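Local coordinates for protein rhamnonate dehydratase (Gibberella zeae PH-1, PDB 3FXG) that probably dehydrates L-rhamnonate, as a magnesium-dependent member of the enolase superfamily, at residues G34-L37 with D41-T44; L227-T232 with A260-A265; V320-H325 with Y332-S337. One frame throughout, in Å; residues are numbered along the deposited sequence.

Interaction 1. Residues G34-L37 with D41-T44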
ATOM      1  N   GLY A  34     -16.439  22.227 -42.978  1.00 31.68           N
ATOM      2  CA  GLY A  34     -15.167  22.797 -43.387  1.00 31.01           C
ATOM      3  C   GLY A  34     -14.324  23.235 -42.205  1.00 30.33           C
ATOM      4  O   GLY A  34     -13.099  23.314 -42.296  1.00 31.00           O
ATOM      5  N   HIS A  35     -14.986  23.521 -41.088  1.00 29.12           N
ATOM      6  CA  HIS A  35     -14.300  23.951 -39.875  1.00 27.69           C
ATOM      7  C   HIS A  35     -13.391  22.816 -39.413  1.00 26.92           C
ATOM      8  O   HIS A  35     -13.814  21.655 -39.356  1.00 25.31           O
ATOM      9  CB  HIS A  35     -15.330  24.278 -38.795  1.00 28.67           C
ATOM     10  CG  HIS A  35     -14.828  25.206 -37.733  1.00 30.54           C
ATOM     11  ND1 HIS A  35     -13.737  24.916 -36.942  1.00 29.67           N
ATOM     12  CD2 HIS A  35     -15.287  26.409 -37.314  1.00 29.56           C
ATOM     13  CE1 HIS A  35     -13.548  25.900 -36.080  1.00 29.96           C
ATOM     14  NE2 HIS A  35     -14.475  26.818 -36.284  1.00 30.05           N
ATOM     15  N   TRP A  36     -12.144  23.146 -39.090  1.00 24.75           N
ATOM     16  CA  TRP A  36     -11.187  22.138 -38.650  1.00 24.69           C
ATOM     17  C   TRP A  36     -11.696  21.353 -37.445  1.00 23.97           C
ATOM     18  O   TRP A  36     -11.300  20.208 -37.228  1.00 23.57           O
ATOM     19  CB  TRP A  36      -9.840  22.785 -38.296  1.00 24.44           C
ATOM     20  CG  TRP A  36      -9.862  23.609 -37.043  1.00 23.19           C
ATOM     21  CD1 TRP A  36     -10.174  24.935 -36.935  1.00 23.77           C
ATOM     22  CD2 TRP A  36      -9.587  23.151 -35.712  1.00 23.11           C
ATOM     23  NE1 TRP A  36     -10.110  25.331 -35.619  1.00 23.07           N
ATOM     24  CE2 TRP A  36      -9.754  24.256 -34.848  1.00 23.15           C
ATOM     25  CE3 TRP A  36      -9.218  21.913 -35.165  1.00 22.73           C
ATOM     26  CZ2 TRP A  36      -9.565  24.162 -33.462  1.00 23.41           C
ATOM     27  CZ3 TRP A  36      -9.030  21.819 -33.786  1.00 23.34           C
ATOM     28  CH2 TRP A  36      -9.205  22.940 -32.951  1.00 23.44           C
ATOM     29  N   LEU A  37     -12.575  21.971 -36.663  1.00 23.63           N
ATOM     30  CA  LEU A  37     -13.119  21.325 -35.477  1.00 24.29           C
ATOM     31  C   LEU A  37     -13.898  20.056 -35.787  1.00 24.74           C
ATOM     32  O   LEU A  37     -14.040  19.185 -34.925  1.00 24.17           O
ATOM     33  CB  LEU A  37     -14.017  22.297 -34.707  1.00 23.39           C
ATOM     34  CG  LEU A  37     -13.317  23.273 -33.758  1.00 24.24           C
ATOM     35  CD1 LEU A  37     -14.331  24.255 -33.189  1.00 23.92           C
ATOM     36  CD2 LEU A  37     -12.642  22.494 -32.636  1.00 23.51           C
ATOM     37  N   ASP A  41      -8.314  15.915 -39.714  1.00 21.15           N
ATOM     38  CA  ASP A  41      -7.974  14.613 -39.147  1.00 21.36           C
ATOM     39  C   ASP A  41      -7.810  14.744 -37.641  1.00 18.80           C
ATOM     40  O   ASP A  41      -6.850  15.346 -37.164  1.00 19.07           O
ATOM     41  CB  ASP A  41      -6.676  14.067 -39.745  1.00 22.51           C
ATOM     42  CG  ASP A  41      -6.814  13.713 -41.213  1.00 27.25           C
ATOM     43  OD1 ASP A  41      -7.911  13.271 -41.618  1.00 27.63           O
ATOM     44  OD2 ASP A  41      -5.818  13.863 -41.955  1.00 29.06           O
ATOM     45  N   ILE A  42      -8.755  14.180 -36.897  1.00 17.31           N
ATOM     46  CA  ILE A  42      -8.704  14.228 -35.441  1.00 15.31           C
ATOM     47  C   ILE A  42      -9.039  12.859 -34.867  1.00 15.10           C
ATOM     48  O   ILE A  42     -10.065  12.273 -35.209  1.00 15.41           O
ATOM     49  CB  ILE A  42      -9.709  15.248 -34.878  1.00 15.03           C
ATOM     50  CG1 ILE A  42      -9.396  16.647 -35.417  1.00 13.11           C
ATOM     51  CG2 ILE A  42      -9.654  15.246 -33.354  1.00 14.16           C
ATOM     52  CD1 ILE A  42     -10.377  17.715 -34.948  1.00 16.74           C
ATOM     53  N   SER A  43      -8.173  12.354 -33.997  1.00 14.10           N
ATOM     54  CA  SER A  43      -8.400  11.057 -33.368  1.00 14.63           C
ATOM     55  C   SER A  43      -9.494  11.219 -32.311  1.00 14.52           C
ATOM     56  O   SER A  43      -9.424  12.121 -31.473  1.00 14.98           O
ATOM     57  CB  SER A  43      -7.108  10.558 -32.715  1.00 14.77           C
ATOM     58  OG  SER A  43      -7.280   9.273 -32.137  1.00 14.25           O
ATOM     59  N   THR A  44     -10.503  10.355 -32.363  1.00 14.24           N
ATOM     60  CA  THR A  44     -11.614  10.405 -31.413  1.00 14.70           C
ATOM     61  C   THR A  44     -11.988   8.985 -30.974  1.00 14.23           C
ATOM     62  O   THR A  44     -11.465   8.005 -31.510  1.00 14.78           O
ATOM     63  CB  THR A  44     -12.870  11.051 -32.043  1.00 15.40           C
ATOM     64  OG1 THR A  44     -13.532  10.092 -32.877  1.00 15.63           O
ATOM     65  CG2 THR A  44     -12.492  12.268 -32.886  1.00 14.57           C
TER
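The indole of Trp-36 has Leu-37 on one face, its CG standing 3.8 Å above the ring plane and offset toward the rim, while the tip of Ile-42 reaches the benzo part of the ring obliquely. There CE3 of Trp-36 lies 4.4 Å from CD1 of Ile-42. Pro-171 and Leu-347 also touch the indole, and its NE1 is hydrogen-bonded to Ala-348 O. CD1 of Ile-42 comes nearer to backbone than to ring: it sits 3.5 Å from Trp-36 O and 3.9 Å from Leu-37 O. Ile-42 gets this reach from an extended branch, with CG1 anti to the carbonyl carbon (chi1 -60°) and the chain straight on to CD1. These residues belong to an N-terminal segment lying over strands 184-187 and 344-347 of the barrel, consistent with the lid that caps the active site in the enolase superfamily; the Trp-36 side chain is about 9 Å from the bound magnesium. Both carbonyls beside the methyl have polar partners, Ser-40 OG for Trp-36 O and Arg-56 NE for Leu-37 O. The short helix begins right after His-35, its N-cap, whose ND1 accepts from Leu-37 N at 3.2 Å, the donor tilted slightly from the imidazole plane.

Interaction 2. Residues L227-T232 with A260-A265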
ATOM      1  N   LEU A 227      -7.088   7.578 -26.967  1.00 11.71           N
ATOM      2  CA  LEU A 227      -6.045   6.560 -26.907  1.00 11.52           C
ATOM      3  C   LEU A 227      -6.255   5.556 -25.780  1.00 11.57           C
ATOM      4  O   LEU A 227      -7.353   5.424 -25.233  1.00 12.39           O
ATOM      5  CB  LEU A 227      -4.669   7.226 -26.754  1.00  9.33           C
ATOM      6  CG  LEU A 227      -4.414   8.437 -27.660  1.00 11.46           C
ATOM      7  CD1 LEU A 227      -3.006   8.965 -27.413  1.00 10.57           C
ATOM      8  CD2 LEU A 227      -4.599   8.045 -29.128  1.00  9.89           C
ATOM      9  N   ASN A 228      -5.195   4.826 -25.460  1.00 11.31           N
ATOM     10  CA  ASN A 228      -5.230   3.852 -24.378  1.00 13.12           C
ATOM     11  C   ASN A 228      -3.849   3.880 -23.732  1.00 13.63           C
ATOM     12  O   ASN A 228      -2.930   4.511 -24.260  1.00 14.26           O
ATOM     13  CB  ASN A 228      -5.573   2.455 -24.909  1.00 13.61           C
ATOM     14  CG  ASN A 228      -4.569   1.948 -25.916  1.00 14.45           C
ATOM     15  OD1 ASN A 228      -3.381   1.816 -25.619  1.00 13.66           O
ATOM     16  ND2 ASN A 228      -5.045   1.647 -27.117  1.00 13.55           N
ATOM     17  N   VAL A 229      -3.694   3.208 -22.597  1.00 12.70           N
ATOM     18  CA  VAL A 229      -2.421   3.225 -21.886  1.00 12.10           C
ATOM     19  C   VAL A 229      -1.194   2.822 -22.693  1.00 12.46           C
ATOM     20  O   VAL A 229      -0.218   3.576 -22.751  1.00 11.22           O
ATOM     21  CB  VAL A 229      -2.491   2.365 -20.601  1.00 13.07           C
ATOM     22  CG1 VAL A 229      -1.118   2.286 -19.943  1.00 12.98           C
ATOM     23  CG2 VAL A 229      -3.491   2.980 -19.629  1.00 11.08           C
ATOM     24  N   SER A 230      -1.230   1.643 -23.309  1.00 11.36           N
ATOM     25  CA  SER A 230      -0.089   1.172 -24.090  1.00 12.84           C
ATOM     26  C   SER A 230       0.262   2.091 -25.253  1.00 13.42           C
ATOM     27  O   SER A 230       1.433   2.415 -25.464  1.00 13.77           O
ATOM     28  CB  SER A 230      -0.350  -0.237 -24.633  1.00 15.59           C
ATOM     29  OG  SER A 230      -0.422  -1.183 -23.581  1.00 21.14           O
ATOM     30  N   TYR A 231      -0.748   2.502 -26.012  1.00 12.42           N
ATOM     31  CA  TYR A 231      -0.507   3.369 -27.160  1.00 12.84           C
ATOM     32  C   TYR A 231       0.068   4.714 -26.726  1.00 11.70           C
ATOM     33  O   TYR A 231       1.008   5.226 -27.338  1.00 11.32           O
ATOM     34  CB  TYR A 231      -1.796   3.592 -27.951  1.00 12.36           C
ATOM     35  CG  TYR A 231      -1.563   4.292 -29.270  1.00 13.12           C
ATOM     36  CD1 TYR A 231      -1.207   3.573 -30.412  1.00 14.56           C
ATOM     37  CD2 TYR A 231      -1.666   5.680 -29.369  1.00 14.94           C
ATOM     38  CE1 TYR A 231      -0.963   4.221 -31.624  1.00 16.17           C
ATOM     39  CE2 TYR A 231      -1.421   6.337 -30.569  1.00 13.78           C
ATOM     40  CZ  TYR A 231      -1.072   5.602 -31.693  1.00 15.07           C
ATOM     41  OH  TYR A 231      -0.841   6.252 -32.882  1.00 15.47           O
ATOM     42  N   THR A 232      -0.498   5.285 -25.667  1.00 11.46           N
ATOM     43  CA  THR A 232      -0.023   6.565 -25.155  1.00 12.05           C
ATOM     44  C   THR A 232       1.446   6.454 -24.772  1.00 10.86           C
ATOM     45  O   THR A 232       2.258   7.312 -25.122  1.00 10.55           O
ATOM     46  CB  THR A 232      -0.825   7.007 -23.913  1.00 11.14           C
ATOM     47  OG1 THR A 232      -2.195   7.215 -24.279  1.00 11.88           O
ATOM     48  CG2 THR A 232      -0.261   8.305 -23.345  1.00 10.80           C
ATOM     49  N   ALA A 260      -1.860   6.408 -13.684  1.00 11.46           N
ATOM     50  CA  ALA A 260      -0.866   5.920 -12.734  1.00 11.85           C
ATOM     51  C   ALA A 260       0.152   5.088 -13.518  1.00 12.10           C
ATOM     52  O   ALA A 260       1.358   5.125 -13.246  1.00 10.63           O
ATOM     53  CB  ALA A 260      -1.535   5.062 -11.668  1.00 14.31           C
ATOM     54  N   LEU A 261      -0.350   4.341 -14.497  1.00 10.62           N
ATOM     55  CA  LEU A 261       0.487   3.498 -15.341  1.00 11.40           C
ATOM     56  C   LEU A 261       1.271   4.367 -16.319  1.00 11.03           C
ATOM     57  O   LEU A 261       2.444   4.108 -16.600  1.00 10.51           O
ATOM     58  CB  LEU A 261      -0.382   2.504 -16.116  1.00 11.48           C
ATOM     59  CG  LEU A 261      -1.245   1.545 -15.288  1.00 12.76           C
ATOM     60  CD1 LEU A 261      -2.231   0.833 -16.205  1.00 14.44           C
ATOM     61  CD2 LEU A 261      -0.359   0.538 -14.567  1.00 13.25           C
ATOM     62  N   ILE A 262       0.622   5.400 -16.842  1.00 11.04           N
ATOM     63  CA  ILE A 262       1.288   6.295 -17.778  1.00 10.52           C
ATOM     64  C   ILE A 262       2.433   7.027 -17.082  1.00 11.65           C
ATOM     65  O   ILE A 262       3.517   7.180 -17.648  1.00 13.21           O
ATOM     66  CB  ILE A 262       0.288   7.311 -18.383  1.00 11.48           C
ATOM     67  CG1 ILE A 262      -0.655   6.586 -19.354  1.00 11.09           C
ATOM     68  CG2 ILE A 262       1.033   8.413 -19.123  1.00 13.25           C
ATOM     69  CD1 ILE A 262      -1.750   7.465 -19.919  1.00 10.92           C
ATOM     70  N   LYS A 263       2.202   7.465 -15.847  1.00 10.50           N
ATOM     71  CA  LYS A 263       3.235   8.171 -15.096  1.00 11.01           C
ATOM     72  C   LYS A 263       4.390   7.252 -14.700  1.00 10.89           C
ATOM     73  O   LYS A 263       5.527   7.701 -14.562  1.00 12.41           O
ATOM     74  CB  LYS A 263       2.630   8.825 -13.852  1.00 10.61           C
ATOM     75  CG  LYS A 263       1.886  10.130 -14.125  1.00 11.87           C
ATOM     76  CD  LYS A 263       2.849  11.250 -14.518  1.00 12.11           C
ATOM     77  CE  LYS A 263       2.140  12.598 -14.564  1.00 13.43           C
ATOM     78  NZ  LYS A 263       3.075  13.712 -14.896  1.00 14.39           N
ATOM     79  N   ARG A 264       4.106   5.968 -14.515  1.00  9.83           N
ATOM     80  CA  ARG A 264       5.156   5.020 -14.158  1.00 10.85           C
ATOM     81  C   ARG A 264       6.136   4.932 -15.323  1.00 10.66           C
ATOM     82  O   ARG A 264       7.342   4.781 -15.131  1.00  8.79           O
ATOM     83  CB  ARG A 264       4.566   3.631 -13.876  1.00 11.37           C
ATOM     84  CG  ARG A 264       5.621   2.542 -13.702  1.00 15.82           C
ATOM     85  CD  ARG A 264       5.020   1.196 -13.293  1.00 15.79           C
ATOM     86  NE  ARG A 264       4.228   0.577 -14.354  1.00 15.43           N
ATOM     87  CZ  ARG A 264       3.600  -0.588 -14.227  1.00 16.06           C
ATOM     88  NH1 ARG A 264       3.674  -1.262 -13.085  1.00 15.60           N
ATOM     89  NH2 ARG A 264       2.894  -1.080 -15.237  1.00 15.54           N
ATOM     90  N   ALA A 265       5.606   5.038 -16.535  1.00  9.24           N
ATOM     91  CA  ALA A 265       6.427   4.960 -17.735  1.00 11.56           C
ATOM     92  C   ALA A 265       7.076   6.295 -18.091  1.00 10.46           C
ATOM     93  O   ALA A 265       8.243   6.341 -18.478  1.00  9.75           O
ATOM     94  CB  ALA A 265       5.585   4.472 -18.907  1.00  9.92           C
TER
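Ile-262 reaches from helix 259-265 to the first turn of helix 229-238, where it meets Val-229 and Thr-232. Its CB leads into CG1, placed anti to the carbonyl carbon (chi1 -71°), and CG1 passes 4.4 Å from CG1 of Val-229. The chain then runs straight to CD1, which ends 3.8 Å from CG2 of Thr-232 and 4.1 Å from its CB; the two side chains cross at about a right angle. One turn earlier in helix 229-238, Val-229 CG1 presses on Leu-261, 3.9 Å from CB and 4.2 Å from CD1, again crosswise. Thr-232 turns its methyl to Ile-262 while its hydroxyl bonds within its own helix: OG1 donates to Asn-228 O at 2.8 Å from above the carbonyl plane, and the same oxygen also accepts from Thr-232 N. Asn-228 is the N-cap, its OD1 taking the Tyr-231 N-H in a nearly straight bond of 172°, which fixes the start of the helix. Phe-271 packs against both Thr-232 and Ile-262 on the inner side, and Arg-290 of a second subunit packs on Val-229 and Leu-261. The contact thus joins two successive helices of the modified TIM barrel, (beta/alpha)7beta, of the enolase superfamily, those following strands 219-222 and 246-248, whose ends carry the magnesium ligands Asp-222 and Glu-248.

Interaction 3. Residues V320-H325 with Y332-S337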
ATOM      1  N   VAL A 320      -2.339  21.942  -7.524  1.00 10.27           N
ATOM      2  CA  VAL A 320      -2.584  21.423  -8.864  1.00 10.83           C
ATOM      3  C   VAL A 320      -3.301  22.532  -9.625  1.00 11.98           C
ATOM      4  O   VAL A 320      -4.375  22.977  -9.222  1.00 11.15           O
ATOM      5  CB  VAL A 320      -3.481  20.165  -8.844  1.00 11.85           C
ATOM      6  CG1 VAL A 320      -3.910  19.808 -10.266  1.00 11.73           C
ATOM      7  CG2 VAL A 320      -2.726  18.994  -8.223  1.00 10.93           C
ATOM      8  N   PRO A 321      -2.706  23.008 -10.729  1.00 12.19           N
ATOM      9  CA  PRO A 321      -3.367  24.072 -11.484  1.00 12.22           C
ATOM     10  C   PRO A 321      -4.648  23.630 -12.178  1.00 12.88           C
ATOM     11  O   PRO A 321      -4.786  22.473 -12.586  1.00 10.65           O
ATOM     12  CB  PRO A 321      -2.293  24.512 -12.478  1.00 14.33           C
ATOM     13  CG  PRO A 321      -1.510  23.260 -12.705  1.00 16.38           C
ATOM     14  CD  PRO A 321      -1.390  22.685 -11.311  1.00 12.44           C
ATOM     15  N   VAL A 322      -5.584  24.567 -12.291  1.00 11.66           N
ATOM     16  CA  VAL A 322      -6.854  24.328 -12.955  1.00 11.77           C
ATOM     17  C   VAL A 322      -6.884  25.262 -14.160  1.00 12.86           C
ATOM     18  O   VAL A 322      -6.818  26.480 -14.004  1.00 12.56           O
ATOM     19  CB  VAL A 322      -8.056  24.670 -12.036  1.00 11.87           C
ATOM     20  CG1 VAL A 322      -9.357  24.442 -12.785  1.00 12.84           C
ATOM     21  CG2 VAL A 322      -8.022  23.812 -10.776  1.00 11.16           C
ATOM     22  N   VAL A 323      -6.952  24.686 -15.355  1.00 12.31           N
ATOM     23  CA  VAL A 323      -7.008  25.460 -16.594  1.00 13.34           C
ATOM     24  C   VAL A 323      -8.222  24.920 -17.341  1.00 14.28           C
ATOM     25  O   VAL A 323      -8.121  23.955 -18.092  1.00 14.59           O
ATOM     26  CB  VAL A 323      -5.740  25.249 -17.450  1.00 13.99           C
ATOM     27  CG1 VAL A 323      -5.830  26.071 -18.736  1.00 12.83           C
ATOM     28  CG2 VAL A 323      -4.501  25.649 -16.654  1.00 13.49           C
ATOM     29  N   PRO A 324      -9.397  25.531 -17.122  1.00 16.11           N
ATOM     30  CA  PRO A 324     -10.628  25.091 -17.777  1.00 16.45           C
ATOM     31  C   PRO A 324     -10.581  25.015 -19.297  1.00 17.26           C
ATOM     32  O   PRO A 324      -9.767  25.669 -19.949  1.00 15.21           O
ATOM     33  CB  PRO A 324     -11.676  26.079 -17.256  1.00 18.76           C
ATOM     34  CG  PRO A 324     -10.876  27.288 -16.907  1.00 18.86           C
ATOM     35  CD  PRO A 324      -9.642  26.715 -16.285  1.00 17.09           C
ATOM     36  N   HIS A 325     -11.462  24.188 -19.846  1.00 19.89           N
ATOM     37  CA  HIS A 325     -11.560  23.983 -21.284  1.00 23.03           C
ATOM     38  C   HIS A 325     -12.355  25.100 -21.948  1.00 24.69           C
ATOM     39  O   HIS A 325     -13.554  25.238 -21.703  1.00 26.25           O
ATOM     40  CB  HIS A 325     -12.217  22.621 -21.549  1.00 24.61           C
ATOM     41  CG  HIS A 325     -12.661  22.422 -22.964  1.00 25.34           C
ATOM     42  ND1 HIS A 325     -13.842  22.939 -23.453  1.00 26.91           N
ATOM     43  CD2 HIS A 325     -12.082  21.764 -23.997  1.00 26.51           C
ATOM     44  CE1 HIS A 325     -13.972  22.608 -24.726  1.00 26.85           C
ATOM     45  NE2 HIS A 325     -12.918  21.895 -25.080  1.00 26.85           N
ATOM     46  N   TYR A 332     -12.959  33.037 -18.203  1.00 14.82           N
ATOM     47  CA  TYR A 332     -12.081  34.182 -17.971  1.00 12.69           C
ATOM     48  C   TYR A 332     -12.254  34.740 -16.563  1.00 12.07           C
ATOM     49  O   TYR A 332     -11.275  34.988 -15.861  1.00 11.83           O
ATOM     50  CB  TYR A 332     -12.345  35.304 -18.989  1.00 14.07           C
ATOM     51  CG  TYR A 332     -12.297  34.857 -20.433  1.00 15.84           C
ATOM     52  CD1 TYR A 332     -11.609  33.702 -20.805  1.00 15.42           C
ATOM     53  CD2 TYR A 332     -12.947  35.587 -21.432  1.00 17.31           C
ATOM     54  CE1 TYR A 332     -11.570  33.283 -22.127  1.00 16.68           C
ATOM     55  CE2 TYR A 332     -12.911  35.175 -22.761  1.00 16.80           C
ATOM     56  CZ  TYR A 332     -12.222  34.021 -23.098  1.00 17.17           C
ATOM     57  OH  TYR A 332     -12.191  33.589 -24.402  1.00 18.89           O
ATOM     58  N   HIS A 333     -13.502  34.931 -16.148  1.00 10.88           N
ATOM     59  CA  HIS A 333     -13.768  35.475 -14.823  1.00 13.13           C
ATOM     60  C   HIS A 333     -13.256  34.556 -13.724  1.00 13.16           C
ATOM     61  O   HIS A 333     -12.862  35.014 -12.653  1.00 11.70           O
ATOM     62  CB  HIS A 333     -15.265  35.733 -14.638  1.00 12.29           C
ATOM     63  CG  HIS A 333     -15.743  37.003 -15.275  1.00 12.72           C
ATOM     64  ND1 HIS A 333     -15.857  37.159 -16.640  1.00 15.64           N
ATOM     65  CD2 HIS A 333     -16.148  38.175 -14.728  1.00 11.42           C
ATOM     66  CE1 HIS A 333     -16.316  38.370 -16.907  1.00 10.45           C
ATOM     67  NE2 HIS A 333     -16.501  39.006 -15.764  1.00 14.95           N
ATOM     68  N   PHE A 334     -13.259  33.259 -13.999  1.00 12.37           N
ATOM     69  CA  PHE A 334     -12.781  32.290 -13.028  1.00 13.83           C
ATOM     70  C   PHE A 334     -11.254  32.290 -12.969  1.00 13.47           C
ATOM     71  O   PHE A 334     -10.668  32.417 -11.895  1.00 12.29           O
ATOM     72  CB  PHE A 334     -13.284  30.892 -13.392  1.00 14.42           C
ATOM     73  CG  PHE A 334     -12.747  29.812 -12.504  1.00 16.78           C
ATOM     74  CD1 PHE A 334     -13.190  29.687 -11.194  1.00 17.08           C
ATOM     75  CD2 PHE A 334     -11.773  28.936 -12.971  1.00 19.33           C
ATOM     76  CE1 PHE A 334     -12.666  28.705 -10.357  1.00 18.80           C
ATOM     77  CE2 PHE A 334     -11.243  27.952 -12.141  1.00 19.79           C
ATOM     78  CZ  PHE A 334     -11.692  27.839 -10.833  1.00 16.79           C
ATOM     79  N   GLN A 335     -10.613  32.150 -14.127  1.00 13.78           N
ATOM     80  CA  GLN A 335      -9.153  32.115 -14.201  1.00 13.60           C
ATOM     81  C   GLN A 335      -8.446  33.326 -13.616  1.00 13.23           C
ATOM     82  O   GLN A 335      -7.364  33.208 -13.045  1.00 13.97           O
ATOM     83  CB  GLN A 335      -8.686  31.953 -15.653  1.00 15.36           C
ATOM     84  CG  GLN A 335      -8.884  30.571 -16.239  1.00 20.44           C
ATOM     85  CD  GLN A 335      -8.464  29.472 -15.283  1.00 21.12           C
ATOM     86  OE1 GLN A 335      -9.170  29.178 -14.321  1.00 20.89           O
ATOM     87  NE2 GLN A 335      -7.308  28.864 -15.538  1.00 20.37           N
ATOM     88  N   ILE A 336      -9.052  34.495 -13.763  1.00 12.76           N
ATOM     89  CA  ILE A 336      -8.442  35.724 -13.273  1.00 13.81           C
ATOM     90  C   ILE A 336      -8.554  35.891 -11.756  1.00 13.21           C
ATOM     91  O   ILE A 336      -7.870  36.728 -11.172  1.00 13.91           O
ATOM     92  CB  ILE A 336      -9.101  36.952 -13.957  1.00 13.85           C
ATOM     93  CG1 ILE A 336      -8.162  38.157 -13.915  1.00 15.88           C
ATOM     94  CG2 ILE A 336     -10.414  37.291 -13.265  1.00 15.61           C
ATOM     95  CD1 ILE A 336      -6.960  38.010 -14.821  1.00 18.36           C
ATOM     96  N   SER A 337      -9.381  35.067 -11.116  1.00 11.99           N
ATOM     97  CA  SER A 337      -9.628  35.207  -9.682  1.00 12.58           C
ATOM     98  C   SER A 337      -9.084  34.196  -8.679  1.00 11.97           C
ATOM     99  O   SER A 337      -9.161  34.439  -7.472  1.00 13.00           O
ATOM    100  CB  SER A 337     -11.135  35.304  -9.459  1.00 15.27           C
ATOM    101  OG  SER A 337     -11.762  34.091  -9.839  1.00 18.38           O
TER
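Gln-335 and Phe-334 put their side chains side by side against the segment 320-325, the amide meeting backbone and the ring meeting aliphatic groups. The side chains of Gln-335 and Pro-324 come from opposite directions, CG of Gln-335 resting 3.9 Å from CG of Pro-324. The bend of Gln-335 at chi2 (-45°) carries its amide toward the segment, and rotation about the last bond lets NE2 face Val-322 O. The resulting hydrogen bond is 2.9 Å long with an N-H...O angle of 163°; the donor lies in the carbonyl plane on a lone pair, and the oxygen lies close to the plane of the Gln-335 amide. NE2 also donates to Phe-343 O, and with two carbonyls gripping one nitrogen the amide's rotation is fixed in a buried place. Phe-334, with CG anti to its backbone N (chi1 175°), crosses Val-322 at about a right angle: Val-322 CG1 meets the ring at its edge, near the ring plane, 4.0 Å from CE2. Pro-324 CG approaches the same ring obliquely, 4.4 Å from CD2, and Leu-305, Leu-308 and Ala-312 of helix 305-316 also contact the phenyl group. Segment 320-325 bonds through its backbone to Ile-295 and Pro-297, taking the place of the seventh barrel strand, and helix 329-335 packs over it before strand 344-347 follows. At the C-terminal end of segment 320-325, His-325 ND1 is hydrogen-bonded to Asp-298 OD2, probably the His-Asp dyad found in the mandelate racemase branch of the enolase superfamily.

Interactions 2 and 3 both lie in the barrel domain but at different depths: interaction 3 is buried and joins a strand-like segment to the helix that follows it, whereas interaction 2 is partly buried and joins two helices on the outside, next to another subunit. Interaction 1 is buried as well, yet it belongs to the N-terminal segment over the barrel. Interaction 2 is crossed by apolar contacts; in interaction 1 a methyl packs on two backbone carbonyls and a ring, and in interaction 3 a side-chain amide bonds a backbone carbonyl. Interactions 1 and 2 touch where Ser-43 OG meets Leu-227 CD2 at 4.2 Å, while interaction 3 lies across the chain's centre from interaction 1, about 26 Å between centres.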